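Long-range contact in galactose mutarotase-like protein (Clostridium acetobutylicum, PDB 3OS7), which probably binds carbohydrate and may interconvert the anomers of aldoses, as aldose 1-epimerases of the galactose mutarotase family do: residues V256-D268 / R274-L286. Residues are numbered along the deposited sequence; the frame is centred on the assembly and turned at random. Where two conformers were deposited one is given.
Sequences VNGKTFRGACIED and RVVYEMSSEYKYL. With PG4 (tetraethylene glycol), chain J.
A264 and Y277 trade two backbone hydrogen bonds, as do I266 and V275, and these pairs zip strand 263-268 antiparallel to strand 274-279, their axes 172° apart. One further bond, from N of selenomethionine M279 to R262 O (2.9 Å), carries the pairing past G263, whose CA lies 3.7 Å from M279 SE; the backbone angles of G263 call for glycine.

Charge fastens the other end. The bent chain of R274 runs beside E267 and grips it side-on: NE and NH2 both donate to OE2, each at 2.9 Å from that oxygen. OE2 lies in the guanidinium plane, but the carboxylate is turned 64° against it, and both nitrogens come from the same face of the acid. K204 makes a second salt bridge to OE2, while R274 NH1 turns to E339.

F261 brings the closest apolar contact. With CG anti to the backbone N (chi1 176°), the ring reaches across to V276 and E278, where CE1 touches V276 CG1 at 3.6 Å and the aliphatic part of E278 crosses it obliquely. Two waters link E278 OE2 to T260 O and R262 N, and E278 OE1 is hydrogen-bonded to the hydroxyl of Y337.

The side chain of R262, bent at chi3, turns to the type I turn from S280 to Y283. Its NH1 donates to Y283 O (2.9 Å) in the guanidinium plane, S281 CA lies over one face, toward its rim, and D253 forms a salt bridge with NE. NH1 also binds O3 of a tetraethylene glycol, probably from the crystallisation liquor, whose O4 accepts from K284 NZ (2.6 Å).

Strands 263-268 and 273-279 form a beta hairpin, flanked by strands 201-213 and 329-340, within the antiparallel beta-sandwich characteristic of the galactose mutarotase family, with R262 tying the turn that follows to it.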
ATOM      1  N   VAL A 256       3.682  22.285   1.172  1.00 21.45           N
ATOM      2  CA  VAL A 256       5.135  22.106   1.018  1.00 25.08           C
ATOM      3  C   VAL A 256       5.565  22.851  -0.243  1.00 28.37           C
ATOM      4  O   VAL A 256       5.120  22.507  -1.335  1.00 27.47           O
ATOM      5  CB  VAL A 256       5.504  20.599   0.849  1.00 23.76           C
ATOM      6  CG1 VAL A 256       7.021  20.428   0.664  1.00 30.22           C
ATOM      7  CG2 VAL A 256       5.022  19.793   2.045  1.00 23.66           C
ATOM      8  N   ASN A 257       6.425  23.863  -0.108  1.00 32.93           N
ATOM      9  CA  ASN A 257       6.923  24.629  -1.276  1.00 34.44           C
ATOM     10  C   ASN A 257       5.848  25.170  -2.212  1.00 33.45           C
ATOM     11  O   ASN A 257       5.888  24.956  -3.440  1.00 33.63           O
ATOM     12  CB  ASN A 257       7.903  23.792  -2.089  1.00 36.71           C
ATOM     13  CG  ASN A 257       9.186  23.504  -1.342  1.00 41.68           C
ATOM     14  OD1 ASN A 257       9.719  24.363  -0.640  1.00 49.02           O
ATOM     15  ND2 ASN A 257       9.693  22.290  -1.499  1.00 49.34           N
ATOM     16  N   GLY A 258       4.892  25.878  -1.635  1.00 31.01           N
ATOM     17  CA  GLY A 258       3.827  26.499  -2.407  1.00 28.91           C
ATOM     18  C   GLY A 258       2.787  25.582  -2.990  1.00 28.01           C
ATOM     19  O   GLY A 258       1.936  26.023  -3.742  1.00 29.16           O
ATOM     20  N   LYS A 259       2.806  24.310  -2.611  1.00 23.95           N
ATOM     21  CA  LYS A 259       2.004  23.312  -3.258  1.00 25.15           C
ATOM     22  C   LYS A 259       1.388  22.430  -2.158  1.00 23.07           C
ATOM     23  O   LYS A 259       2.039  22.204  -1.133  1.00 22.21           O
ATOM     24  CB  LYS A 259       2.970  22.495  -4.111  1.00 29.20           C
ATOM     25  CG  LYS A 259       2.367  21.692  -5.155  1.00 34.82           C
ATOM     26  CD  LYS A 259       3.416  20.844  -5.826  1.00 39.19           C
ATOM     27  CE  LYS A 259       2.866  20.245  -7.095  1.00 48.82           C
ATOM     28  NZ  LYS A 259       1.499  19.692  -6.941  1.00 46.00           N
ATOM     29  N   THR A 260       0.171  21.945  -2.337  1.00 20.19           N
ATOM     30  CA  THR A 260      -0.365  20.997  -1.349  1.00 18.81           C
ATOM     31  C   THR A 260       0.272  19.606  -1.536  1.00 18.79           C
ATOM     32  O   THR A 260       0.604  19.194  -2.641  1.00 19.15           O
ATOM     33  CB  THR A 260      -1.877  20.875  -1.354  1.00 20.36           C
ATOM     34  OG1 THR A 260      -2.315  20.417  -2.628  1.00 20.86           O
ATOM     35  CG2 THR A 260      -2.538  22.231  -1.002  1.00 19.26           C
ATOM     36  N   PHE A 261       0.412  18.906  -0.422  1.00 16.01           N
ATOM     37  CA  PHE A 261       0.989  17.573  -0.416  1.00 13.98           C
ATOM     38  C   PHE A 261       0.230  16.746   0.583  1.00 13.35           C
ATOM     39  O   PHE A 261      -0.103  17.234   1.664  1.00 13.38           O
ATOM     40  CB  PHE A 261       2.440  17.639   0.000  1.00 15.46           C
ATOM     41  CG  PHE A 261       3.097  16.282   0.126  1.00 13.59           C
ATOM     42  CD1 PHE A 261       3.565  15.623  -0.989  1.00 14.63           C
ATOM     43  CD2 PHE A 261       3.206  15.667   1.352  1.00 16.57           C
ATOM     44  CE1 PHE A 261       4.138  14.362  -0.879  1.00 15.44           C
ATOM     45  CE2 PHE A 261       3.787  14.411   1.465  1.00 16.55           C
ATOM     46  CZ  PHE A 261       4.254  13.773   0.365  1.00 13.10           C
ATOM     47  N   ARG A 262      -0.051  15.505   0.198  1.00 13.31           N
ATOM     48  CA  ARG A 262      -0.571  14.502   1.097  1.00 12.84           C
ATOM     49  C   ARG A 262       0.290  13.250   0.946  1.00 11.46           C
ATOM     50  O   ARG A 262       0.608  12.830  -0.160  1.00 12.60           O
ATOM     51  CB  ARG A 262      -2.033  14.194   0.803  1.00 13.14           C
ATOM     52  CG  ARG A 262      -2.648  13.067   1.675  1.00 15.67           C
ATOM     53  CD  ARG A 262      -4.088  12.688   1.284  1.00 15.24           C
ATOM     54  NE  ARG A 262      -4.936  13.829   1.573  1.00 25.94           N
ATOM     55  CZ  ARG A 262      -6.157  13.814   2.077  1.00 18.27           C
ATOM     56  NH1 ARG A 262      -6.774  12.702   2.398  1.00 15.52           N
ATOM     57  NH2 ARG A 262      -6.766  14.969   2.293  1.00 18.20           N
ATOM     58  N   GLY A 263       0.706  12.699   2.083  1.00 11.21           N
ATOM     59  CA  GLY A 263       1.472  11.463   2.069  1.00 12.79           C
ATOM     60  C   GLY A 263       2.574  11.460   3.089  1.00 11.59           C
ATOM     61  O   GLY A 263       2.450  12.065   4.149  1.00 12.08           O
ATOM     62  N   ALA A 264       3.634  10.749   2.751  1.00 11.43           N
ATOM     63  CA  ALA A 264       4.742  10.533   3.652  1.00 12.88           C
ATOM     64  C   ALA A 264       6.052  10.757   2.959  1.00 11.27           C
ATOM     65  O   ALA A 264       6.155  10.752   1.730  1.00 13.72           O
ATOM     66  CB  ALA A 264       4.671   9.085   4.274  1.00 12.09           C
ATOM     67  N   CYS A 265       7.083  10.939   3.772  1.00 12.61           N
ATOM     68  CA  CYS A 265       8.425  10.888   3.264  1.00 14.28           C
ATOM     69  C   CYS A 265       9.382  10.343   4.285  1.00 13.83           C
ATOM     70  O   CYS A 265       9.093  10.350   5.480  1.00 14.41           O
ATOM     71  CB  CYS A 265       8.905  12.234   2.726  1.00 15.48           C
ATOM     72  SG  CYS A 265       9.275  13.487   3.963  1.00 24.78           S
ATOM     73  N   ILE A 266      10.497   9.831   3.773  1.00 13.89           N
ATOM     74  CA  ILE A 266      11.572   9.267   4.591  1.00 12.14           C
ATOM     75  C   ILE A 266      12.825  10.049   4.203  1.00 13.18           C
ATOM     76  O   ILE A 266      13.233  10.028   3.041  1.00 13.95           O
ATOM     77  CB  ILE A 266      11.804   7.775   4.351  1.00 11.39           C
ATOM     78  CG1 ILE A 266      10.495   6.991   4.439  1.00 14.35           C
ATOM     79  CG2 ILE A 266      12.878   7.227   5.328  1.00 15.69           C
ATOM     80  CD1 ILE A 266      10.647   5.469   4.050  1.00 13.85           C
ATOM     81  N   GLU A 267      13.389  10.771   5.169  1.00 15.54           N
ATOM     82  CA  GLU A 267      14.524  11.671   4.957  1.00 17.22           C
ATOM     83  C   GLU A 267      15.760  11.060   5.597  1.00 17.14           C
ATOM     84  O   GLU A 267      15.730  10.665   6.765  1.00 17.75           O
ATOM     85  CB  GLU A 267      14.276  13.044   5.598  1.00 17.63           C
ATOM     86  CG  GLU A 267      13.233  13.893   4.844  1.00 16.50           C
ATOM     87  CD  GLU A 267      12.984  15.247   5.443  1.00 22.95           C
ATOM     88  OE1 GLU A 267      13.616  15.592   6.467  1.00 24.51           O
ATOM     89  OE2 GLU A 267      12.165  15.985   4.864  1.00 20.28           O
ATOM     90  N   ASP A 268      16.826  11.001   4.811  1.00 19.56           N
ATOM     91  CA  ASP A 268      18.169  10.678   5.295  1.00 19.91           C
ATOM     92  C   ASP A 268      19.063  11.891   5.024  1.00 18.79           C
ATOM     93  O   ASP A 268      19.676  12.040   3.957  1.00 20.15           O
ATOM     94  CB  ASP A 268      18.693   9.427   4.594  1.00 21.11           C
ATOM     95  CG  ASP A 268      19.961   8.913   5.201  1.00 30.46           C
ATOM     96  OD1 ASP A 268      20.658   9.724   5.870  1.00 22.53           O
ATOM     97  OD2 ASP A 268      20.247   7.703   5.011  1.00 26.40           O
ATOM     98  N   ARG A 274      15.694  12.314   0.098  1.00 17.30           N
ATOM     99  CA  ARG A 274      14.358  12.082   0.637  1.00 15.14           C
ATOM    100  C   ARG A 274      13.624  11.118  -0.301  1.00 14.24           C
ATOM    101  O   ARG A 274      13.651  11.320  -1.519  1.00 14.83           O
ATOM    102  CB  ARG A 274      13.591  13.410   0.684  1.00 15.78           C
ATOM    103  CG  ARG A 274      12.205  13.268   1.172  1.00 18.27           C
ATOM    104  CD  ARG A 274      11.431  14.550   1.100  1.00 16.37           C
ATOM    105  NE  ARG A 274      12.001  15.556   1.977  1.00 15.28           N
ATOM    106  CZ  ARG A 274      12.627  16.653   1.595  1.00 20.14           C
ATOM    107  NH1 ARG A 274      12.800  16.917   0.316  1.00 25.03           N
ATOM    108  NH2 ARG A 274      13.127  17.479   2.525  1.00 21.92           N
ATOM    109  N   VAL A 275      12.991  10.088   0.263  1.00 14.50           N
ATOM    110  CA  VAL A 275      12.058   9.233  -0.471  1.00 12.29           C
ATOM    111  C   VAL A 275      10.655   9.754  -0.208  1.00 12.16           C
ATOM    112  O   VAL A 275      10.291  10.002   0.934  1.00 12.11           O
ATOM    113  CB  VAL A 275      12.159   7.751  -0.055  1.00 12.37           C
ATOM    114  CG1 VAL A 275      10.978   6.954  -0.615  1.00 13.00           C
ATOM    115  CG2 VAL A 275      13.521   7.158  -0.545  1.00 15.53           C
ATOM    116  N   VAL A 276       9.906   9.999  -1.275  1.00 12.05           N
ATOM    117  CA  VAL A 276       8.573  10.592  -1.155  1.00 12.33           C
ATOM    118  C   VAL A 276       7.495   9.610  -1.609  1.00 13.98           C
ATOM    119  O   VAL A 276       7.601   9.006  -2.690  1.00 14.86           O
ATOM    120  CB  VAL A 276       8.452  11.888  -1.995  1.00 13.34           C
ATOM    121  CG1 VAL A 276       7.063  12.503  -1.818  1.00 13.40           C
ATOM    122  CG2 VAL A 276       9.544  12.908  -1.628  1.00 15.55           C
ATOM    123  N   TYR A 277       6.453   9.483  -0.797  1.00 11.51           N
ATOM    124  CA  TYR A 277       5.300   8.635  -1.070  1.00 11.47           C
ATOM    125  C   TYR A 277       4.067   9.534  -1.031  1.00 11.29           C
ATOM    126  O   TYR A 277       3.488   9.792   0.026  1.00 10.98           O
ATOM    127  CB  TYR A 277       5.214   7.541  -0.001  1.00 12.21           C
ATOM    128  CG  TYR A 277       4.199   6.427  -0.189  1.00 10.26           C
ATOM    129  CD1 TYR A 277       3.613   6.143  -1.415  1.00 12.47           C
ATOM    130  CD2 TYR A 277       3.855   5.600   0.901  1.00 10.57           C
ATOM    131  CE1 TYR A 277       2.743   5.060  -1.552  1.00 13.28           C
ATOM    132  CE2 TYR A 277       2.973   4.556   0.757  1.00 12.55           C
ATOM    133  CZ  TYR A 277       2.414   4.291  -0.454  1.00 12.20           C
ATOM    134  OH  TYR A 277       1.547   3.210  -0.595  1.00 12.91           O
ATOM    135  N   GLU A 278       3.693  10.041  -2.197  1.00 11.12           N
ATOM    136  CA  GLU A 278       2.570  10.969  -2.342  1.00 14.05           C
ATOM    137  C   GLU A 278       1.284  10.188  -2.617  1.00 15.79           C
ATOM    138  O   GLU A 278       1.248   9.274  -3.433  1.00 17.99           O
ATOM    139  CB  GLU A 278       2.874  11.961  -3.468  1.00 14.43           C
ATOM    140  CG  GLU A 278       1.875  13.072  -3.628  1.00 16.07           C
ATOM    141  CD  GLU A 278       2.356  14.212  -4.558  1.00 27.13           C
ATOM    142  OE1 GLU A 278       3.462  14.147  -5.156  1.00 22.38           O
ATOM    143  OE2 GLU A 278       1.596  15.200  -4.654  1.00 25.29           O
HETATM  144  N   MSE A 279       0.231  10.558  -1.922  1.00 14.69           N
HETATM  145  CA  MSE A 279      -1.036   9.846  -1.983  1.00 15.20           C
HETATM  146  C   MSE A 279      -2.144  10.801  -2.383  1.00 14.81           C
HETATM  147  O   MSE A 279      -2.220  11.916  -1.866  1.00 15.70           O
HETATM  148  CB  MSE A 279      -1.373   9.277  -0.610  1.00 16.49           C
HETATM  149  CG  MSE A 279      -0.311   8.455  -0.006  1.00 19.06           C
HETATM  150 SE   MSE A 279      -0.483   8.275   1.919  0.75 16.06          SE
HETATM  151  CE  MSE A 279       1.253   7.533   2.132  1.00 16.19           C
ATOM    152  N   SER A 280      -3.029  10.338  -3.254  1.00 14.54           N
ATOM    153  CA  SER A 280      -4.202  11.140  -3.650  1.00 16.99           C
ATOM    154  C   SER A 280      -5.211  11.230  -2.504  1.00 14.47           C
ATOM    155  O   SER A 280      -5.163  10.450  -1.527  1.00 13.79           O
ATOM    156  CB  SER A 280      -4.858  10.565  -4.908  1.00 20.11           C
ATOM    157  OG  SER A 280      -5.530   9.340  -4.641  1.00 15.84           O
ATOM    158  N   SER A 281      -6.143  12.169  -2.638  1.00 15.16           N
ATOM    159  CA  SER A 281      -7.167  12.452  -1.628  0.50 16.57           C
ATOM    160  C   SER A 281      -8.094  11.289  -1.343  1.00 13.84           C
ATOM    161  O   SER A 281      -8.814  11.289  -0.337  1.00 14.47           O
ATOM    162  CB  SER A 281      -8.040  13.642  -2.075  0.50 17.47           C
ATOM    163  OG  SER A 281      -7.280  14.812  -2.197  0.50 25.23           O
ATOM    164  N   GLU A 282      -8.119  10.298  -2.239  1.00 14.60           N
ATOM    165  CA  GLU A 282      -8.902   9.095  -1.991  1.00 14.80           C
ATOM    166  C   GLU A 282      -8.396   8.329  -0.775  1.00 15.30           C
ATOM    167  O   GLU A 282      -9.155   7.551  -0.162  1.00 12.50           O
ATOM    168  CB  GLU A 282      -8.897   8.164  -3.217  1.00 15.88           C
ATOM    169  CG  GLU A 282      -9.822   8.628  -4.363  1.00 18.56           C
ATOM    170  CD  GLU A 282      -9.223   9.722  -5.222  1.00 28.65           C
ATOM    171  OE1 GLU A 282      -8.002   9.967  -5.168  1.00 20.13           O
ATOM    172  OE2 GLU A 282      -9.978  10.359  -5.963  1.00 27.28           O
ATOM    173  N   TYR A 283      -7.130   8.551  -0.424  1.00 12.26           N
ATOM    174  CA  TYR A 283      -6.545   7.890   0.752  1.00 13.82           C
ATOM    175  C   TYR A 283      -6.718   8.797   1.968  1.00 14.34           C
ATOM    176  O   TYR A 283      -6.196   9.907   2.012  1.00 16.23           O
ATOM    177  CB  TYR A 283      -5.089   7.528   0.502  1.00 14.35           C
ATOM    178  CG  TYR A 283      -4.940   6.525  -0.594  1.00 11.77           C
ATOM    179  CD1 TYR A 283      -5.299   5.200  -0.391  1.00 15.92           C
ATOM    180  CD2 TYR A 283      -4.502   6.899  -1.849  1.00 14.72           C
ATOM    181  CE1 TYR A 283      -5.193   4.250  -1.435  1.00 17.70           C
ATOM    182  CE2 TYR A 283      -4.413   5.960  -2.906  1.00 16.74           C
ATOM    183  CZ  TYR A 283      -4.738   4.636  -2.676  1.00 17.10           C
ATOM    184  OH  TYR A 283      -4.621   3.698  -3.699  1.00 19.14           O
ATOM    185  N   LYS A 284      -7.542   8.337   2.910  1.00 13.48           N
ATOM    186  CA  LYS A 284      -7.986   9.156   4.015  1.00 14.19           C
ATOM    187  C   LYS A 284      -7.402   8.781   5.380  1.00 14.26           C
ATOM    188  O   LYS A 284      -7.488   9.565   6.336  1.00 13.24           O
ATOM    189  CB  LYS A 284      -9.497   9.095   4.043  1.00 15.32           C
ATOM    190  CG  LYS A 284     -10.083   9.643   2.694  1.00 18.30           C
ATOM    191  CD  LYS A 284     -11.547   9.771   2.643  1.00 26.38           C
ATOM    192  CE  LYS A 284     -11.999  10.143   1.185  1.00 24.79           C
ATOM    193  NZ  LYS A 284     -11.352  11.408   0.654  1.00 28.22           N
ATOM    194  N   TYR A 285      -6.838   7.578   5.475  1.00 11.41           N
ATOM    195  CA  TYR A 285      -6.269   7.042   6.702  1.00 11.69           C
ATOM    196  C   TYR A 285      -4.945   6.365   6.378  1.00 10.34           C
ATOM    197  O   TYR A 285      -4.638   6.116   5.213  1.00 10.44           O
ATOM    198  CB  TYR A 285      -7.205   6.020   7.387  1.00 12.69           C
ATOM    199  CG  TYR A 285      -8.379   6.657   8.056  1.00 11.04           C
ATOM    200  CD1 TYR A 285      -9.549   6.949   7.331  1.00 11.00           C
ATOM    201  CD2 TYR A 285      -8.337   7.003   9.403  1.00 12.15           C
ATOM    202  CE1 TYR A 285     -10.626   7.582   7.948  1.00 15.03           C
ATOM    203  CE2 TYR A 285      -9.429   7.605  10.032  1.00 12.70           C
ATOM    204  CZ  TYR A 285     -10.565   7.898   9.303  1.00 16.72           C
ATOM    205  OH  TYR A 285     -11.639   8.515   9.939  1.00 14.35           O
ATOM    206  N   LEU A 286      -4.148   6.128   7.415  1.00 10.87           N
ATOM    207  CA  LEU A 286      -2.853   5.507   7.225  1.00 11.54           C
ATOM    208  C   LEU A 286      -2.440   4.815   8.499  1.00 11.76           C
ATOM    209  O   LEU A 286      -2.653   5.346   9.607  1.00 11.95           O
ATOM    210  CB  LEU A 286      -1.836   6.576   6.841  1.00 13.95           C
ATOM    211  CG  LEU A 286      -0.394   6.131   6.616  1.00 14.83           C
ATOM    212  CD1 LEU A 286       0.223   6.997   5.552  1.00 18.14           C
ATOM    213  CD2 LEU A 286       0.429   6.182   7.904  1.00 15.03           C
TER
HETATM  214  O1  PG4 J 344     -11.790  11.672   9.892  1.00 56.13           O
HETATM  215  C1  PG4 J 344     -10.729  11.521   8.956  1.00 49.43           C
HETATM  216  C2  PG4 J 344     -11.196  11.669   7.518  1.00 51.79           C
HETATM  217  O2  PG4 J 344     -10.098  11.254   6.699  1.00 54.77           O
HETATM  218  C3  PG4 J 344      -9.103  12.261   6.484  1.00 54.26           C
HETATM  219  C4  PG4 J 344      -8.723  12.354   5.005  1.00 54.35           C
HETATM  220  O3  PG4 J 344      -8.921  13.662   4.447  1.00 59.46           O
HETATM  221  C5  PG4 J 344     -10.257  13.928   3.990  1.00 60.76           C
HETATM  222  C6  PG4 J 344     -10.272  14.493   2.567  1.00 59.46           C
HETATM  223  O4  PG4 J 344     -10.072  13.450   1.597  1.00 57.07           O
HETATM  224  O   HOH W   1       2.774  17.929  -3.669  1.00 32.79           O
HETATM  225  O   HOH W   2      -0.327  15.505  -2.788  1.00 23.24           O